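Local coordinates for DNA topoisomerase 2-associated protein PAT1 (Saccharomyces cerevisiae, PDB 5LMG), which probably promotes mRNA decapping and represses translation in yeast, its C-terminal domain directly binding the decapping enzyme Dcp2 and the exonuclease Xrn1, at residues A[43-46]-A[50-53]; A[56-61]-A[81-86]; A[319-324]-A[332-337]. The protein carries 2 engineered substitutions. One frame throughout, in Å; residues are numbered along the deposited sequence.

Interaction 1: A[43-46]-A[50-53]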
loop_
_atom_site.group_PDB
_atom_site.type_symbol
_atom_site.label_atom_id
_atom_site.label_comp_id
_atom_site.label_asym_id
_atom_site.label_seq_id
_atom_site.Cartn_x
_atom_site.Cartn_y
_atom_site.Cartn_z
ATOM N N ASN A 43 -22.535 13.184 3.819
ATOM C CA ASN A 43 -23.863 13.572 3.339
ATOM C C ASN A 43 -24.142 13.036 1.926
ATOM O O ASN A 43 -25.305 12.848 1.561
ATOM C CB ASN A 43 -24.045 15.089 3.428
ATOM C CG ASN A 43 -23.829 15.626 4.826
ATOM O OD1 ASN A 43 -22.691 15.802 5.288
ATOM N ND2 ASN A 43 -24.916 15.853 5.548
ATOM N N LYS A 44 -23.067 12.738 1.161
ATOM C CA LYS A 44 -23.114 12.153 -0.185
ATOM C C LYS A 44 -23.482 10.650 -0.145
ATOM O O LYS A 44 -23.546 10.003 -1.193
ATOM C CB LYS A 44 -21.771 12.366 -0.907
ATOM C CG LYS A 44 -21.722 13.642 -1.737
ATOM C CD LYS A 44 -20.632 13.577 -2.805
ATOM C CE LYS A 44 -20.804 14.642 -3.860
ATOM N NZ LYS A 44 -19.937 14.392 -5.042
ATOM N N SER A 45 -23.727 10.108 1.068
ATOM C CA SER A 45 -24.094 8.714 1.325
ATOM C C SER A 45 -25.331 8.553 2.232
ATOM O O SER A 45 -25.792 7.424 2.432
ATOM C CB SER A 45 -22.911 7.946 1.902
ATOM O OG SER A 45 -22.509 8.497 3.143
ATOM N N GLY A 46 -25.857 9.670 2.748
ATOM C CA GLY A 46 -27.046 9.680 3.595
ATOM C C GLY A 46 -26.917 10.355 4.948
ATOM O O GLY A 46 -27.913 10.477 5.666
ATOM N N PHE A 50 -27.262 8.125 9.672
ATOM C CA PHE A 50 -27.719 7.028 8.820
ATOM C C PHE A 50 -26.640 5.933 8.702
ATOM O O PHE A 50 -26.962 4.751 8.823
ATOM C CB PHE A 50 -28.155 7.558 7.436
ATOM C CG PHE A 50 -28.368 6.506 6.372
ATOM C CD1 PHE A 50 -29.447 5.630 6.440
ATOM C CD2 PHE A 50 -27.495 6.396 5.297
ATOM C CE1 PHE A 50 -29.639 4.653 5.460
ATOM C CE2 PHE A 50 -27.688 5.419 4.316
ATOM C CZ PHE A 50 -28.759 4.555 4.404
ATOM N N ILE A 51 -25.366 6.335 8.493
ATOM C CA ILE A 51 -24.226 5.420 8.372
ATOM C C ILE A 51 -23.959 4.708 9.726
ATOM O O ILE A 51 -23.804 3.479 9.746
ATOM C CB ILE A 51 -22.977 6.122 7.748
ATOM C CG1 ILE A 51 -23.253 6.636 6.293
ATOM C CG2 ILE A 51 -21.723 5.245 7.801
ATOM C CD1 ILE A 51 -23.688 5.581 5.191
ATOM N N LEU A 52 -23.994 5.469 10.849
ATOM C CA LEU A 52 -23.819 4.913 12.199
ATOM C C LEU A 52 -24.913 3.902 12.531
ATOM O O LEU A 52 -24.627 2.893 13.181
ATOM C CB LEU A 52 -23.715 6.009 13.273
ATOM C CG LEU A 52 -22.429 6.856 13.254
ATOM C CD1 LEU A 52 -22.535 8.019 14.213
ATOM C CD2 LEU A 52 -21.190 6.025 13.561
ATOM N N GLU A 53 -26.145 4.133 12.011
ATOM C CA GLU A 53 -27.286 3.229 12.163
ATOM C C GLU A 53 -27.038 1.957 11.348
ATOM O O GLU A 53 -27.322 0.863 11.840
ATOM C CB GLU A 53 -28.595 3.911 11.724
ATOM C CG GLU A 53 -29.849 3.117 12.053
ATOM C CD GLU A 53 -31.110 3.536 11.317
ATOM O OE1 GLU A 53 -31.092 3.574 10.064
ATOM O OE2 GLU A 53 -32.137 3.772 11.996
HETATM O O HOH W 1 -28.434 10.784 8.478
#

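Interaction 2: A[56-61]-A[81-86]. With EDO (1,2-ethanediol), chain G; EDO (1,2-ethanediol), chain E.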
loop_
_atom_site.group_PDB
_atom_site.type_symbol
_atom_site.label_atom_id
_atom_site.label_comp_id
_atom_site.label_asym_id
_atom_site.label_seq_id
_atom_site.Cartn_x
_atom_site.Cartn_y
_atom_site.Cartn_z
ATOM N N GLU A 56 -24.544 -0.331 13.169
ATOM C CA GLU A 56 -25.232 -0.999 14.295
ATOM C C GLU A 56 -26.039 -2.200 13.810
ATOM O O GLU A 56 -25.974 -3.261 14.431
ATOM C CB GLU A 56 -26.135 -0.029 15.093
ATOM C CG GLU A 56 -25.412 1.104 15.818
ATOM C CD GLU A 56 -24.106 0.761 16.514
ATOM O OE1 GLU A 56 -24.111 -0.125 17.399
ATOM O OE2 GLU A 56 -23.075 1.381 16.165
ATOM N N THR A 57 -26.757 -2.040 12.678
ATOM C CA THR A 57 -27.527 -3.092 12.006
ATOM C C THR A 57 -26.569 -4.226 11.567
ATOM O O THR A 57 -26.852 -5.390 11.849
ATOM C CB THR A 57 -28.340 -2.493 10.840
ATOM O OG1 THR A 57 -29.254 -1.533 11.364
ATOM C CG2 THR A 57 -29.110 -3.543 10.050
ATOM N N VAL A 58 -25.427 -3.876 10.929
ATOM C CA VAL A 58 -24.406 -4.845 10.492
ATOM C C VAL A 58 -23.903 -5.687 11.680
ATOM O O VAL A 58 -23.852 -6.919 11.568
ATOM C CB VAL A 58 -23.247 -4.200 9.679
ATOM C CG1 VAL A 58 -22.091 -5.183 9.479
ATOM C CG2 VAL A 58 -23.745 -3.683 8.326
ATOM N N TYR A 59 -23.575 -5.027 12.814
ATOM C CA TYR A 59 -23.132 -5.687 14.054
ATOM C C TYR A 59 -24.201 -6.660 14.580
ATOM O O TYR A 59 -23.873 -7.798 14.917
ATOM C CB TYR A 59 -22.718 -4.651 15.124
ATOM C CG TYR A 59 -21.250 -4.285 15.042
ATOM C CD1 TYR A 59 -20.756 -3.528 13.981
ATOM C CD2 TYR A 59 -20.346 -4.724 16.008
ATOM C CE1 TYR A 59 -19.401 -3.223 13.878
ATOM C CE2 TYR A 59 -18.986 -4.425 15.916
ATOM C CZ TYR A 59 -18.515 -3.691 14.836
ATOM O OH TYR A 59 -17.175 -3.401 14.717
ATOM N N GLU A 60 -25.484 -6.237 14.583
ATOM C CA GLU A 60 -26.603 -7.078 15.039
ATOM C C GLU A 60 -26.699 -8.349 14.201
ATOM O O GLU A 60 -26.796 -9.439 14.764
ATOM C CB GLU A 60 -27.928 -6.310 14.990
ATOM C CG GLU A 60 -28.115 -5.330 16.138
ATOM C CD GLU A 60 -29.285 -4.368 16.008
ATOM O OE1 GLU A 60 -29.900 -4.304 14.917
ATOM O OE2 GLU A 60 -29.568 -3.653 16.996
ATOM N N GLU A 61 -26.604 -8.212 12.867
ATOM C CA GLU A 61 -26.669 -9.335 11.931
ATOM C C GLU A 61 -25.479 -10.288 12.077
ATOM O O GLU A 61 -25.673 -11.502 11.996
ATOM C CB GLU A 61 -26.844 -8.866 10.477
ATOM C CG GLU A 61 -28.085 -8.016 10.212
ATOM C CD GLU A 61 -29.465 -8.618 10.423
ATOM O OE1 GLU A 61 -29.573 -9.815 10.777
ATOM O OE2 GLU A 61 -30.451 -7.872 10.229
ATOM N N TRP A 81 -25.847 -9.449 4.280
ATOM C CA TRP A 81 -25.420 -8.989 2.958
ATOM C C TRP A 81 -26.234 -7.759 2.536
ATOM O O TRP A 81 -25.644 -6.763 2.127
ATOM C CB TRP A 81 -25.503 -10.114 1.892
ATOM C CG TRP A 81 -25.272 -9.630 0.482
ATOM C CD1 TRP A 81 -26.217 -9.459 -0.488
ATOM C CD2 TRP A 81 -24.032 -9.166 -0.082
ATOM N NE1 TRP A 81 -25.637 -8.961 -1.635
ATOM C CE2 TRP A 81 -24.299 -8.764 -1.412
ATOM C CE3 TRP A 81 -22.715 -9.059 0.405
ATOM C CZ2 TRP A 81 -23.300 -8.270 -2.264
ATOM C CZ3 TRP A 81 -21.722 -8.594 -0.449
ATOM C CH2 TRP A 81 -22.018 -8.202 -1.764
ATOM N N GLU A 82 -27.567 -7.815 2.703
ATOM C CA GLU A 82 -28.477 -6.712 2.372
ATOM C C GLU A 82 -28.216 -5.455 3.219
ATOM O O GLU A 82 -28.291 -4.348 2.687
ATOM C CB GLU A 82 -29.943 -7.155 2.467
ATOM C CG GLU A 82 -30.420 -7.911 1.237
ATOM C CD GLU A 82 -31.907 -8.212 1.222
ATOM O OE1 GLU A 82 -32.708 -7.266 1.040
ATOM O OE2 GLU A 82 -32.272 -9.400 1.369
ATOM N N ALA A 83 -27.847 -5.630 4.508
ATOM C CA ALA A 83 -27.524 -4.532 5.435
ATOM C C ALA A 83 -26.220 -3.774 5.072
ATOM O O ALA A 83 -25.967 -2.704 5.626
ATOM C CB ALA A 83 -27.459 -5.054 6.864
ATOM N N LEU A 84 -25.419 -4.310 4.125
ATOM C CA LEU A 84 -24.159 -3.712 3.658
ATOM C C LEU A 84 -24.317 -2.663 2.535
ATOM O O LEU A 84 -23.420 -1.832 2.353
ATOM C CB LEU A 84 -23.149 -4.793 3.230
ATOM C CG LEU A 84 -22.570 -5.733 4.288
ATOM C CD1 LEU A 84 -21.703 -6.789 3.633
ATOM C CD2 LEU A 84 -21.736 -4.981 5.317
ATOM N N HIS A 85 -25.435 -2.723 1.771
ATOM C CA HIS A 85 -25.793 -1.804 0.673
ATOM C C HIS A 85 -24.737 -1.698 -0.439
ATOM O O HIS A 85 -24.476 -0.593 -0.920
ATOM C CB HIS A 85 -26.147 -0.403 1.230
ATOM C CG HIS A 85 -27.377 -0.383 2.077
ATOM N ND1 HIS A 85 -27.379 -0.899 3.357
ATOM C CD2 HIS A 85 -28.605 0.111 1.800
ATOM C CE1 HIS A 85 -28.607 -0.715 3.817
ATOM N NE2 HIS A 85 -29.381 -0.110 2.914
ATOM N N ILE A 86 -24.126 -2.832 -0.842
ATOM C CA ILE A 86 -23.101 -2.847 -1.894
ATOM C C ILE A 86 -23.723 -2.581 -3.285
ATOM O O ILE A 86 -23.174 -1.777 -4.045
ATOM C CB ILE A 86 -22.216 -4.130 -1.830
ATOM C CG1 ILE A 86 -21.003 -3.894 -0.922
ATOM C CG2 ILE A 86 -21.738 -4.617 -3.214
ATOM C CD1 ILE A 86 -21.080 -4.574 0.331
HETATM C C1 EDO G . -33.144 -11.242 12.263
HETATM O O1 EDO G . -33.408 -11.012 13.639
HETATM C C2 EDO G . -33.144 -9.895 11.495
HETATM O O2 EDO G . -32.897 -10.133 10.115
HETATM C C1 EDO E . -33.440 -2.770 15.085
HETATM O O1 EDO E . -34.452 -2.525 14.121
HETATM C C2 EDO E . -33.069 -1.444 15.792
HETATM O O2 EDO E . -32.064 -1.689 16.763
#

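Interaction 3: A[319-324]-A[332-337]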
loop_
_atom_site.group_PDB
_atom_site.type_symbol
_atom_site.label_atom_id
_atom_site.label_comp_id
_atom_site.label_asym_id
_atom_site.label_seq_id
_atom_site.Cartn_x
_atom_site.Cartn_y
_atom_site.Cartn_z
ATOM N N LYS A 319 31.277 3.729 12.190
ATOM C CA LYS A 319 32.746 3.688 12.244
ATOM C C LYS A 319 33.310 4.569 13.354
ATOM O O LYS A 319 34.160 4.113 14.118
ATOM C CB LYS A 319 33.364 4.106 10.894
ATOM C CG LYS A 319 33.229 3.065 9.792
ATOM C CD LYS A 319 33.746 3.610 8.464
ATOM C CE LYS A 319 33.392 2.715 7.303
ATOM N NZ LYS A 319 33.624 3.398 6.002
ATOM N N GLU A 320 32.824 5.820 13.439
ATOM C CA GLU A 320 33.246 6.823 14.417
ATOM C C GLU A 320 32.922 6.434 15.868
ATOM O O GLU A 320 33.738 6.681 16.762
ATOM C CB GLU A 320 32.656 8.208 14.070
ATOM C CG GLU A 320 33.176 8.822 12.774
ATOM C CD GLU A 320 34.619 9.294 12.799
ATOM O OE1 GLU A 320 35.490 8.570 12.266
ATOM O OE2 GLU A 320 34.881 10.379 13.365
ATOM N N LEU A 321 31.747 5.823 16.096
ATOM C CA LEU A 321 31.309 5.424 17.431
ATOM C C LEU A 321 31.880 4.091 17.894
ATOM O O LEU A 321 32.176 3.958 19.080
ATOM C CB LEU A 321 29.777 5.430 17.565
ATOM C CG LEU A 321 29.073 6.792 17.549
ATOM C CD1 LEU A 321 27.579 6.615 17.646
ATOM C CD2 LEU A 321 29.538 7.686 18.693
ATOM N N SER A 322 32.025 3.108 16.977
ATOM C CA SER A 322 32.560 1.780 17.298
ATOM C C SER A 322 34.040 1.805 17.725
ATOM O O SER A 322 34.448 0.938 18.498
ATOM C CB SER A 322 32.345 0.803 16.143
ATOM O OG SER A 322 33.179 1.103 15.036
ATOM N N VAL A 323 34.831 2.795 17.241
ATOM C CA VAL A 323 36.266 2.909 17.569
ATOM C C VAL A 323 36.520 3.508 18.974
ATOM O O VAL A 323 37.646 3.407 19.470
ATOM C CB VAL A 323 37.127 3.622 16.485
ATOM C CG1 VAL A 323 37.157 2.825 15.185
ATOM C CG2 VAL A 323 36.689 5.067 16.248
ATOM N N LEU A 324 35.487 4.109 19.612
ATOM C CA LEU A 324 35.588 4.705 20.950
ATOM C C LEU A 324 35.995 3.656 22.002
ATOM O O LEU A 324 35.376 2.585 22.047
ATOM C CB LEU A 324 34.278 5.406 21.372
ATOM C CG LEU A 324 33.780 6.589 20.519
ATOM C CD1 LEU A 324 32.435 7.078 21.016
ATOM C CD2 LEU A 324 34.772 7.750 20.516
ATOM N N ASP A 332 26.174 1.197 23.184
ATOM C CA ASP A 332 25.903 -0.096 22.535
ATOM C C ASP A 332 24.491 -0.092 21.919
ATOM O O ASP A 332 24.292 -0.650 20.834
ATOM C CB ASP A 332 26.065 -1.262 23.534
ATOM C CG ASP A 332 25.911 -2.627 22.883
ATOM O OD1 ASP A 332 26.800 -3.006 22.079
ATOM O OD2 ASP A 332 24.890 -3.302 23.154
ATOM N N THR A 333 23.521 0.544 22.609
ATOM C CA THR A 333 22.153 0.704 22.113
ATOM C C THR A 333 22.182 1.620 20.881
ATOM O O THR A 333 21.527 1.303 19.895
ATOM C CB THR A 333 21.202 1.178 23.219
ATOM O OG1 THR A 333 21.195 0.197 24.257
ATOM C CG2 THR A 333 19.767 1.381 22.718
ATOM N N GLU A 334 22.975 2.726 20.936
ATOM C CA GLU A 334 23.164 3.684 19.834
ATOM C C GLU A 334 23.713 2.983 18.590
ATOM O O GLU A 334 23.155 3.152 17.506
ATOM C CB GLU A 334 24.127 4.818 20.244
ATOM C CG GLU A 334 23.503 5.928 21.070
ATOM C CD GLU A 334 24.389 7.157 21.172
ATOM O OE1 GLU A 334 25.054 7.324 22.219
ATOM O OE2 GLU A 334 24.449 7.934 20.190
ATOM N N LEU A 335 24.788 2.174 18.759
ATOM C CA LEU A 335 25.425 1.427 17.673
ATOM C C LEU A 335 24.492 0.406 17.024
ATOM O O LEU A 335 24.481 0.307 15.799
ATOM C CB LEU A 335 26.718 0.745 18.129
ATOM C CG LEU A 335 27.974 1.605 18.093
ATOM C CD1 LEU A 335 29.044 1.017 18.977
ATOM C CD2 LEU A 335 28.502 1.775 16.654
ATOM N N LYS A 336 23.716 -0.340 17.843
ATOM C CA LYS A 336 22.756 -1.341 17.368
ATOM C C LYS A 336 21.654 -0.681 16.538
ATOM O O LYS A 336 21.264 -1.217 15.509
ATOM C CB LYS A 336 22.168 -2.137 18.548
ATOM C CG LYS A 336 23.076 -3.275 18.982
ATOM C CD LYS A 336 22.633 -3.903 20.283
ATOM C CE LYS A 336 23.542 -5.052 20.645
ATOM N NZ LYS A 336 23.378 -5.458 22.063
ATOM N N SER A 337 21.219 0.518 16.956
ATOM C CA SER A 337 20.222 1.345 16.284
ATOM C C SER A 337 20.739 1.840 14.914
ATOM O O SER A 337 19.972 1.882 13.951
ATOM C CB SER A 337 19.866 2.538 17.167
ATOM O OG SER A 337 18.797 3.264 16.591
#

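Interaction 1: A[43-46]-A[50-53]
Ser45 OG is held by two hydrogen bonds, one with Leu42 O and one with Ser98 OG, and across the contact it lies 3.7 Å from Ile51 CG1. The contact lies at the N-terminal end of helix 48-70, between the preceding loop and the first turn. On the buried side, Ile51 packs among Pro95, Ser98 and Met99 of helix 95-99. A water bridges the loop to the start of helix 48-70: it donates to Gly46 O at 2.9 Å and accepts a weak bond from Phe50 N. Gly46 has a positive phi (126°), a conformation that favours glycine, and its CA lies beside the Phe50 ring. With CG anti to the backbone N, chi1 168° turns the Phe50 ring toward Ser45 O. The ring edge meets that oxygen near the ring plane, Phe50 CE2 lying 3.3 Å from Ser45 O. This carbonyl oxygen is buried by the contact and has no hydrogen-bond partner in the model. Nearer the helix backbone, Phe50 CB rests 3.4 Å from Gly46 O, the same oxygen that receives the water.

Interaction 2: A[56-61]-A[81-86]
Val58 and Leu84 set their side chains across each other at about a right angle, Val58 CG2 meeting Leu84 CD2 at 3.8 Å. The contact belongs to an all-helical arrangement in which helix 48-70 packs against a type I turn from Glu82 to His85 at the C-terminal side of the short helix 78-82. Val58 uses both of its methyls on Leu84: CG2, which lies beside its own backbone N, makes the closer approach, and CG1 stands 4.2 Å from the same Leu84 CD2. The CB of Leu84 points alongside helix 48-70, but the end of its side chain, at CD2, comes nearer. Both residues also touch Ile112 of helix 103-114, so this small apolar cluster joins helix 48-70, the turn beside helix 78-82 and helix 103-114.

Ala83 points its methyl at helix 48-70, where its CB meets the adjacent residues Thr57 and Val58. Thr57 offers CG2, its methyl being anti to the backbone N, and this lies 3.9 Å from Ala83 CB; its OG1 is turned back to Glu53 O of its own helix. Val58 CG2 comes to 3.6 Å from the carbonyl oxygen Ala83 O, an apolar group against a polar one.

That carbonyl has a weak partner in its own turn. His85, the first residue to leave helical angles, has a positive phi (56°), and its ring lies with Ala83 O at the edge, in plane, and Glu82 O above one face, offset toward the rim. The bond from His85 ND1 to Ala83 O is 3.2 Å long, with an N-H...O angle of 146°.

Interaction 3: A[319-324]-A[332-337]
Leu335 meets the backbone of Ser322 with its two methyls. CD2 lies 3.8 Å from Ser322 N, and CD1 is 4.0 Å from Ser322 CA, so the forked end of the leucine spans the N-CA bond of the serine. The same CD2 also reaches the beta carbons on both sides of that peptide link, lying 4.0 Å from Leu321 CB and equally far from Ser322 CB. One methyl therefore touches two successive residues of the other helix, and the contact is made as much to main chain as to side chains.

Leu321 holds CG anti to its carbonyl carbon (chi1 -70°). Its CB makes the contact with Leu335, while the side chain packs on Leu331 and Ile338, which belong to the same helix as Leu335. Here helix 290-322 and helix 329-355 form an antiparallel helical hairpin, consistent with the paired helices of the TPR clan, to which the family belongs, and this pairing lies close to the turn that joins them. Glu334 comes in at the edge of the contact: Leu321 CD1, anti to its CA, points toward Glu334 OE2 at 4.2 Å.

Ser322 places OG between its backbone N and its carbonyl carbon (chi1 71°), where the hydroxyl can bond to Glu318 O one turn back along its helix. Its own O is bonded by Arg327 NH2, from the connecting turn. In helix 329-355, Lys336 NZ forms a salt bridge with Asp332, its hydrogen bond of 2.9 Å to Asp332 OD2 arriving on the syn lone pair of that oxygen.

In the fold
From the N terminus, interaction 1 comes first and closes the short turn by which the loop before helix 48-70 enters that helix. Interaction 2 follows farther along the same helix, 13 Å away between centres, and closes a longer excursion: the chain leaves helix 48-70 and returns to it through the turn beside helix 78-82. Interaction 3 lies near the far end of the chain and closes the hairpin between helices 290-322 and 329-355. The three are in series, so none nests in or crosses another. Interactions 1 and 2 share one side of the domain, while interaction 3 stands on the opposite side, its centre about 55 Å from that of interaction 1.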